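Side-chain contacts in fructose transport system repressor FruR (Pseudomonas putida, PDB 3O74), which probably binds specific DNA sequences as a LacI-family transcriptional regulator and has fructose 1-phosphate as its preferred effector: residues B[126-131]-B[189-194]; B[130-135]-B[159-164]; B[140-145]-B[153-158]. All blocks are in the same frame, centred on the assembly; numbering follows the deposited sequence.

Contact 1. Residues B[126-131]-B[189-194]; sequences IGARPE and YVLLQG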
# COMPACT_ATOMS: atom_id res chain seq x y z
N ILE B 126 19.18 -2.16 11.94
CA ILE B 126 18.42 -3.31 11.50
C ILE B 126 18.06 -3.12 10.03
O ILE B 126 17.39 -2.15 9.67
CB ILE B 126 17.16 -3.51 12.35
CG1 ILE B 126 17.53 -4.16 13.69
CG2 ILE B 126 16.14 -4.38 11.61
CD1 ILE B 126 16.34 -4.35 14.63
N GLY B 127 18.50 -4.05 9.19
CA GLY B 127 18.28 -3.96 7.77
C GLY B 127 18.03 -5.34 7.19
O GLY B 127 17.84 -6.29 7.92
N ALA B 128 18.04 -5.43 5.86
CA ALA B 128 17.75 -6.68 5.18
C ALA B 128 18.30 -6.64 3.77
O ALA B 128 18.57 -5.56 3.24
CB ALA B 128 16.24 -6.93 5.15
N ARG B 129 18.48 -7.81 3.16
CA ARG B 129 19.02 -7.90 1.81
C ARG B 129 20.32 -7.11 1.69
O ARG B 129 20.41 -6.19 0.88
CB ARG B 129 18.00 -7.36 0.80
CG ARG B 129 16.68 -8.10 0.81
CD ARG B 129 16.92 -9.59 0.64
NE ARG B 129 15.98 -10.18 -0.31
CZ ARG B 129 16.04 -10.01 -1.62
NH1 ARG B 129 17.00 -9.25 -2.15
NH2 ARG B 129 15.15 -10.58 -2.41
N PRO B 130 21.33 -7.47 2.50
CA PRO B 130 22.59 -6.73 2.56
C PRO B 130 23.32 -6.64 1.22
O PRO B 130 24.13 -5.74 1.01
CB PRO B 130 23.43 -7.53 3.57
CG PRO B 130 22.82 -8.89 3.58
CD PRO B 130 21.35 -8.67 3.35
N GLU B 131 23.03 -7.58 0.32
CA GLU B 131 23.71 -7.61 -0.98
C GLU B 131 23.30 -6.44 -1.88
O GLU B 131 24.08 -6.00 -2.73
CB GLU B 131 23.47 -8.95 -1.69
CG GLU B 131 22.07 -9.14 -2.27
CD GLU B 131 21.06 -9.61 -1.24
OE1 GLU B 131 21.39 -9.66 -0.04
OE2 GLU B 131 19.92 -9.93 -1.64
N TYR B 189 10.63 0.98 6.74
CA TYR B 189 9.49 1.07 7.65
C TYR B 189 8.89 -0.29 7.98
O TYR B 189 8.44 -0.52 9.10
CB TYR B 189 8.40 2.00 7.11
CG TYR B 189 7.22 2.08 8.05
CD1 TYR B 189 7.32 2.79 9.23
CD2 TYR B 189 6.04 1.40 7.78
CE1 TYR B 189 6.26 2.86 10.12
CE2 TYR B 189 4.97 1.45 8.66
CZ TYR B 189 5.09 2.19 9.83
OH TYR B 189 4.03 2.25 10.71
N VAL B 190 8.88 -1.20 7.01
CA VAL B 190 8.30 -2.52 7.25
C VAL B 190 9.10 -3.28 8.31
O VAL B 190 8.54 -4.06 9.08
CB VAL B 190 8.18 -3.37 5.96
CG1 VAL B 190 9.54 -3.79 5.45
CG2 VAL B 190 7.32 -4.59 6.23
N LEU B 191 10.41 -3.05 8.34
CA LEU B 191 11.25 -3.65 9.37
C LEU B 191 10.92 -3.05 10.73
O LEU B 191 10.90 -3.75 11.73
CB LEU B 191 12.74 -3.47 9.06
CG LEU B 191 13.27 -4.26 7.86
CD1 LEU B 191 14.69 -3.83 7.51
CD2 LEU B 191 13.19 -5.75 8.13
N LEU B 192 10.66 -1.74 10.76
CA LEU B 192 10.26 -1.08 12.00
C LEU B 192 8.98 -1.69 12.56
O LEU B 192 8.80 -1.76 13.77
CB LEU B 192 10.06 0.42 11.77
CG LEU B 192 9.70 1.23 13.02
CD1 LEU B 192 10.83 1.17 14.05
CD2 LEU B 192 9.37 2.68 12.68
N GLN B 193 8.09 -2.11 11.67
CA GLN B 193 6.83 -2.72 12.10
C GLN B 193 7.07 -3.97 12.92
O GLN B 193 6.38 -4.23 13.90
CB GLN B 193 5.97 -3.07 10.89
CG GLN B 193 5.44 -1.88 10.13
CD GLN B 193 4.49 -2.29 9.03
OE1 GLN B 193 3.45 -2.90 9.29
NE2 GLN B 193 4.83 -1.96 7.79
N GLY B 194 8.07 -4.76 12.51
CA GLY B 194 8.44 -5.95 13.24
C GLY B 194 9.04 -5.58 14.57
O GLY B 194 8.80 -6.25 15.58
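Leu191 lays its CD1 methyl over the backbone of Gly127, with CD1 3.6 Å from Gly127 CA. Leu191 CD1 also lies 3.8 Å from Ile126 O and 4.2 Å from Ala128 CB, so a single branch spans three consecutive strand residues. Farther back along the side chain, Leu191 CB is 4.3 Å from Ile126 CG2. The reach of Leu191 follows from the torsions: CG stands anti to the carbonyl carbon (chi1 -69°), and CD1 then continues the extended line from CA (chi2 171°).

Strand 126-128 and helix 189-194 are separated by 8.7 Å at the closest approach of their axes and make an angle of 123° between chain directions. Ile126 and Ala128 point their CB atoms at the helix. Gly127, between them, has no side chain and presents its CA to the leucine. Leu191, the residue of 189-194 that does the touching, accounts for 75 of the 133 Å² buried in total.

The strand belongs to the parallel part of the sheet, next to strand 183-186, which leads into helix 189-201. Ile126 also packs on Leu184 of that neighbour and on Leu169 and Met170 of helix 163-177, placing the contact in the core between sheet and helices. With every interaction across it apolar or van der Waals, including that of the methyl with Ile126 O, the hold rests on shape and burial rather than on polar pairing.

Contact 2. Residues B[130-135]-B[159-164]; sequences PELSVS and EAFSRE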
# COMPACT_ATOMS: atom_id res chain seq x y z
N PRO B 130 21.33 -7.47 2.50
CA PRO B 130 22.59 -6.73 2.56
C PRO B 130 23.32 -6.64 1.22
O PRO B 130 24.13 -5.74 1.01
CB PRO B 130 23.43 -7.53 3.57
CG PRO B 130 22.82 -8.89 3.58
CD PRO B 130 21.35 -8.67 3.35
N GLU B 131 23.03 -7.58 0.32
CA GLU B 131 23.71 -7.61 -0.98
C GLU B 131 23.30 -6.44 -1.88
O GLU B 131 24.08 -6.00 -2.73
CB GLU B 131 23.47 -8.95 -1.69
CG GLU B 131 22.07 -9.14 -2.27
CD GLU B 131 21.06 -9.61 -1.24
OE1 GLU B 131 21.39 -9.66 -0.04
OE2 GLU B 131 19.92 -9.93 -1.64
N LEU B 132 22.07 -5.95 -1.70
CA LEU B 132 21.55 -4.86 -2.54
C LEU B 132 22.33 -3.56 -2.35
O LEU B 132 22.81 -3.26 -1.26
CB LEU B 132 20.07 -4.62 -2.24
CG LEU B 132 19.08 -5.75 -2.51
CD1 LEU B 132 17.67 -5.29 -2.21
CD2 LEU B 132 19.20 -6.23 -3.95
N SER B 133 22.43 -2.78 -3.42
CA SER B 133 23.11 -1.49 -3.35
C SER B 133 22.38 -0.54 -2.41
O SER B 133 23.00 0.27 -1.73
CB SER B 133 23.23 -0.85 -4.74
OG SER B 133 24.00 -1.66 -5.62
N VAL B 134 21.05 -0.64 -2.38
CA VAL B 134 20.28 0.22 -1.50
C VAL B 134 20.61 -0.05 -0.03
O VAL B 134 20.73 0.88 0.78
CB VAL B 134 18.75 0.09 -1.77
CG1 VAL B 134 18.25 -1.31 -1.44
CG2 VAL B 134 17.98 1.14 -0.99
N SER B 135 20.79 -1.32 0.31
CA SER B 135 21.11 -1.71 1.68
C SER B 135 22.54 -1.31 2.05
O SER B 135 22.80 -0.90 3.18
CB SER B 135 20.93 -3.22 1.86
OG SER B 135 19.58 -3.60 1.64
N GLU B 159 17.02 -11.38 5.89
CA GLU B 159 16.85 -12.01 4.58
C GLU B 159 15.76 -11.36 3.73
O GLU B 159 15.67 -11.64 2.53
CB GLU B 159 16.56 -13.50 4.76
CG GLU B 159 15.20 -13.81 5.37
CD GLU B 159 15.09 -13.40 6.83
OE1 GLU B 159 16.13 -13.32 7.52
OE2 GLU B 159 13.95 -13.15 7.29
N ALA B 160 14.94 -10.51 4.33
CA ALA B 160 13.83 -9.90 3.61
C ALA B 160 13.35 -8.60 4.25
O ALA B 160 13.45 -8.41 5.46
CB ALA B 160 12.67 -10.88 3.49
N PHE B 161 12.84 -7.69 3.42
CA PHE B 161 12.17 -6.50 3.92
C PHE B 161 10.75 -6.87 4.32
O PHE B 161 9.80 -6.64 3.57
CB PHE B 161 12.16 -5.39 2.88
CG PHE B 161 13.52 -4.82 2.58
CD1 PHE B 161 14.16 -4.00 3.50
CD2 PHE B 161 14.16 -5.08 1.38
CE1 PHE B 161 15.41 -3.46 3.23
CE2 PHE B 161 15.40 -4.55 1.10
CZ PHE B 161 16.03 -3.74 2.03
N SER B 162 10.60 -7.47 5.50
CA SER B 162 9.30 -7.92 5.97
C SER B 162 9.14 -7.64 7.45
O SER B 162 10.11 -7.48 8.18
CB SER B 162 9.11 -9.41 5.72
OG SER B 162 9.86 -10.19 6.64
N ARG B 163 7.89 -7.59 7.88
CA ARG B 163 7.55 -7.37 9.28
C ARG B 163 8.15 -8.46 10.16
O ARG B 163 8.79 -8.17 11.17
CB ARG B 163 6.03 -7.35 9.43
CG ARG B 163 5.52 -7.05 10.81
CD ARG B 163 4.04 -6.74 10.74
NE ARG B 163 3.40 -6.77 12.05
CZ ARG B 163 2.12 -6.49 12.26
NH1 ARG B 163 1.35 -6.14 11.24
NH2 ARG B 163 1.62 -6.54 13.48
N GLU B 164 7.96 -9.72 9.77
CA GLU B 164 8.46 -10.84 10.56
C GLU B 164 9.99 -10.86 10.65
O GLU B 164 10.55 -11.28 11.66
CB GLU B 164 7.94 -12.18 10.02
CG GLU B 164 8.45 -13.39 10.80
CD GLU B 164 7.77 -14.69 10.40
OE1 GLU B 164 8.48 -15.68 10.14
OE2 GLU B 164 6.52 -14.71 10.35
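Phe161 turns the edge of its ring toward residues 132-135. Two neighbouring rim atoms touch: Phe161 CZ lies 3.6 Å from Ser135 OG, and Phe161 CE2 lies 4.1 Å from Leu132 CD1. Both partners sit near the ring plane. The Leu132 and Phe161 side chains cross obliquely, and CD1 is the leucine atom in contact. Phe161 CG is anti to the carbonyl carbon (chi1 -68°), carrying the ring toward the helix start.

Phe161 is the centre of an inverse gamma turn in the loop joining strand 152-158 to helix 163-177, while Leu132 holds the N-cap position of helix 133-144. Loops at the carboxyl ends of parallel strands line the interlobe cleft in the periplasmic-binding-protein fold of LacI-family regulators, and a bound glycerol, probably from the crystallisation liquor, about 4 Å from the Phe161 side chain is consistent with a pocket. Leu132 and Phe161 both also touch Arg90.

The Ser135 hydroxyl lies within hydrogen-bonding distance of Ala128 O and Arg129 O, which must share its single proton; toward the ring it only packs. This links the first helix turn to the end of strand 122-128 and the next residue, and helps place OG beside the rim.

Contact 3. Residues B[140-145]-B[153-158]; sequences GGFDEA and VRRYQG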
# COMPACT_ATOMS: atom_id res chain seq x y z
N GLY B 140 26.08 2.00 4.91
CA GLY B 140 27.26 2.83 4.72
C GLY B 140 27.13 4.18 5.39
O GLY B 140 28.06 4.63 6.07
N GLY B 141 25.99 4.83 5.21
CA GLY B 141 25.73 6.12 5.84
C GLY B 141 25.69 6.00 7.34
O GLY B 141 26.17 6.88 8.07
N PHE B 142 25.11 4.90 7.82
CA PHE B 142 25.06 4.61 9.25
C PHE B 142 26.46 4.52 9.86
O PHE B 142 26.73 5.11 10.90
CB PHE B 142 24.26 3.32 9.49
CG PHE B 142 24.27 2.85 10.91
CD1 PHE B 142 23.36 3.34 11.83
CD2 PHE B 142 25.17 1.88 11.33
CE1 PHE B 142 23.36 2.89 13.14
CE2 PHE B 142 25.18 1.43 12.63
CZ PHE B 142 24.27 1.94 13.54
N ASP B 143 27.35 3.79 9.20
CA ASP B 143 28.73 3.67 9.67
C ASP B 143 29.43 5.03 9.68
O ASP B 143 30.14 5.37 10.62
CB ASP B 143 29.53 2.71 8.79
CG ASP B 143 29.08 1.27 8.95
OD1 ASP B 143 28.36 0.97 9.92
OD2 ASP B 143 29.45 0.44 8.09
N GLU B 144 29.21 5.80 8.62
CA GLU B 144 29.85 7.10 8.46
C GLU B 144 29.56 8.04 9.63
O GLU B 144 30.43 8.79 10.07
CB GLU B 144 29.41 7.75 7.14
CG GLU B 144 29.54 9.26 7.11
CD GLU B 144 30.82 9.74 6.46
OE1 GLU B 144 31.37 9.02 5.60
OE2 GLU B 144 31.27 10.86 6.81
N ALA B 145 28.33 7.99 10.14
CA ALA B 145 27.94 8.83 11.26
C ALA B 145 28.51 8.32 12.58
O ALA B 145 28.47 9.01 13.60
CB ALA B 145 26.42 8.93 11.34
N VAL B 153 28.11 -0.94 19.13
CA VAL B 153 27.43 -0.89 17.84
C VAL B 153 27.11 -2.29 17.35
O VAL B 153 27.96 -3.18 17.37
CB VAL B 153 28.27 -0.17 16.77
CG1 VAL B 153 27.53 -0.15 15.43
CG2 VAL B 153 28.59 1.24 17.22
N ARG B 154 25.88 -2.49 16.90
CA ARG B 154 25.47 -3.77 16.35
C ARG B 154 24.79 -3.56 15.01
O ARG B 154 24.05 -2.59 14.83
CB ARG B 154 24.52 -4.49 17.31
CG ARG B 154 25.13 -4.86 18.65
CD ARG B 154 26.11 -6.01 18.53
NE ARG B 154 26.53 -6.48 19.85
CZ ARG B 154 27.46 -5.89 20.59
NH1 ARG B 154 28.07 -4.79 20.15
NH2 ARG B 154 27.78 -6.39 21.78
N ARG B 155 25.05 -4.46 14.08
CA ARG B 155 24.39 -4.41 12.78
C ARG B 155 23.75 -5.76 12.49
O ARG B 155 24.42 -6.80 12.52
CB ARG B 155 25.40 -4.06 11.68
CG ARG B 155 26.06 -2.71 11.86
CD ARG B 155 27.30 -2.59 11.00
NE ARG B 155 28.04 -1.36 11.27
CZ ARG B 155 28.97 -1.23 12.21
NH1 ARG B 155 29.27 -2.26 13.00
NH2 ARG B 155 29.59 -0.07 12.38
N TYR B 156 22.45 -5.74 12.23
CA TYR B 156 21.71 -6.95 11.92
C TYR B 156 20.98 -6.77 10.61
O TYR B 156 20.11 -5.91 10.49
CB TYR B 156 20.70 -7.26 13.03
CG TYR B 156 21.34 -7.79 14.29
CD1 TYR B 156 21.45 -9.15 14.52
CD2 TYR B 156 21.85 -6.92 15.25
CE1 TYR B 156 22.05 -9.64 15.67
CE2 TYR B 156 22.45 -7.39 16.40
CZ TYR B 156 22.54 -8.75 16.60
OH TYR B 156 23.14 -9.23 17.75
N GLN B 157 21.34 -7.59 9.63
CA GLN B 157 20.75 -7.47 8.30
C GLN B 157 20.15 -8.81 7.87
O GLN B 157 20.87 -9.76 7.59
CB GLN B 157 21.78 -6.96 7.30
CG GLN B 157 22.21 -5.53 7.58
CD GLN B 157 23.31 -5.06 6.66
OE1 GLN B 157 24.50 -5.28 6.92
NE2 GLN B 157 22.93 -4.39 5.57
N GLY B 158 18.82 -8.85 7.85
CA GLY B 158 18.09 -10.07 7.59
C GLY B 158 17.92 -10.44 6.13
O GLY B 158 18.58 -9.89 5.24
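A beta-alpha-beta unit, strand 122-128, helix 133-144 and strand 152-158, contains this contact, which joins the last turn or so of its helix to its second strand. The segment axes run antiparallel, at 179°, and stay 11.3 Å apart at their closest, so side chains bridge the gap.

Asp143 and Arg155 make the polar part. Arg155 comes side-on with two nitrogens to a single oxygen: NE lies 2.7 Å from Asp143 OD1, and NH2 lies 2.9 Å from the same OD1. The NE bond is the straighter, with an N-H...O angle of 150°, and approaches on the syn side of OD1 a little out of the carboxylate plane. NH2 meets OD1 from well above that plane. Both bonds lie close to the guanidinium plane, and the two flat groups stand 74° apart, so this is a salt bridge with one shared acceptor rather than a coplanar two-oxygen pairing. The extended arginine chain from CG to NE carries the guanidinium out to the aspartate.

Beside the salt bridge is an apolar part. Phe142 CE2, at the ring edge, is 4.0 Å from Val153 CG1, the two side chains coming from opposite directions. Val153 CG1 lies 3.4 Å above the plane of the Arg155 guanidinium, offset toward its rim, so one methyl packs against that face. Phe142 continues inward onto Ile123 and Leu125 of strand 122-128, the first strand of the unit, and onto Ser108 and Ala112 of helix 104-116.

A buried aromatic on the inner side of the helix and an ion pair at its more exposed flank together join helix to strand in a parallel beta-alpha-beta crossover of the Rossmann-like lobe, here ending at the outermost strand of the sheet within the chain.

How the contacts relate
All three contacts lie in the same lobe. Contacts 1 and 2 are buried, their centres 6 Å apart, whereas contact 3 is only partly buried, its centre about 12 Å and 13 Å from theirs. Contact 1 packs helix 189-201 on strand 122-128, and contact 3 links helix 133-144 to the edge strand 152-158, the sheet neighbour of 122-128. Contact 2 uses the start of that same helix and the loop leaving that edge strand. The chemistry differs: contact 1 is aliphatic packing, contact 2 an aromatic edge at the loop ends, contact 3 an ion pair beside an apolar pair at the sheet edge. Along the chain, contact 3 is nested within the loops closed by both others.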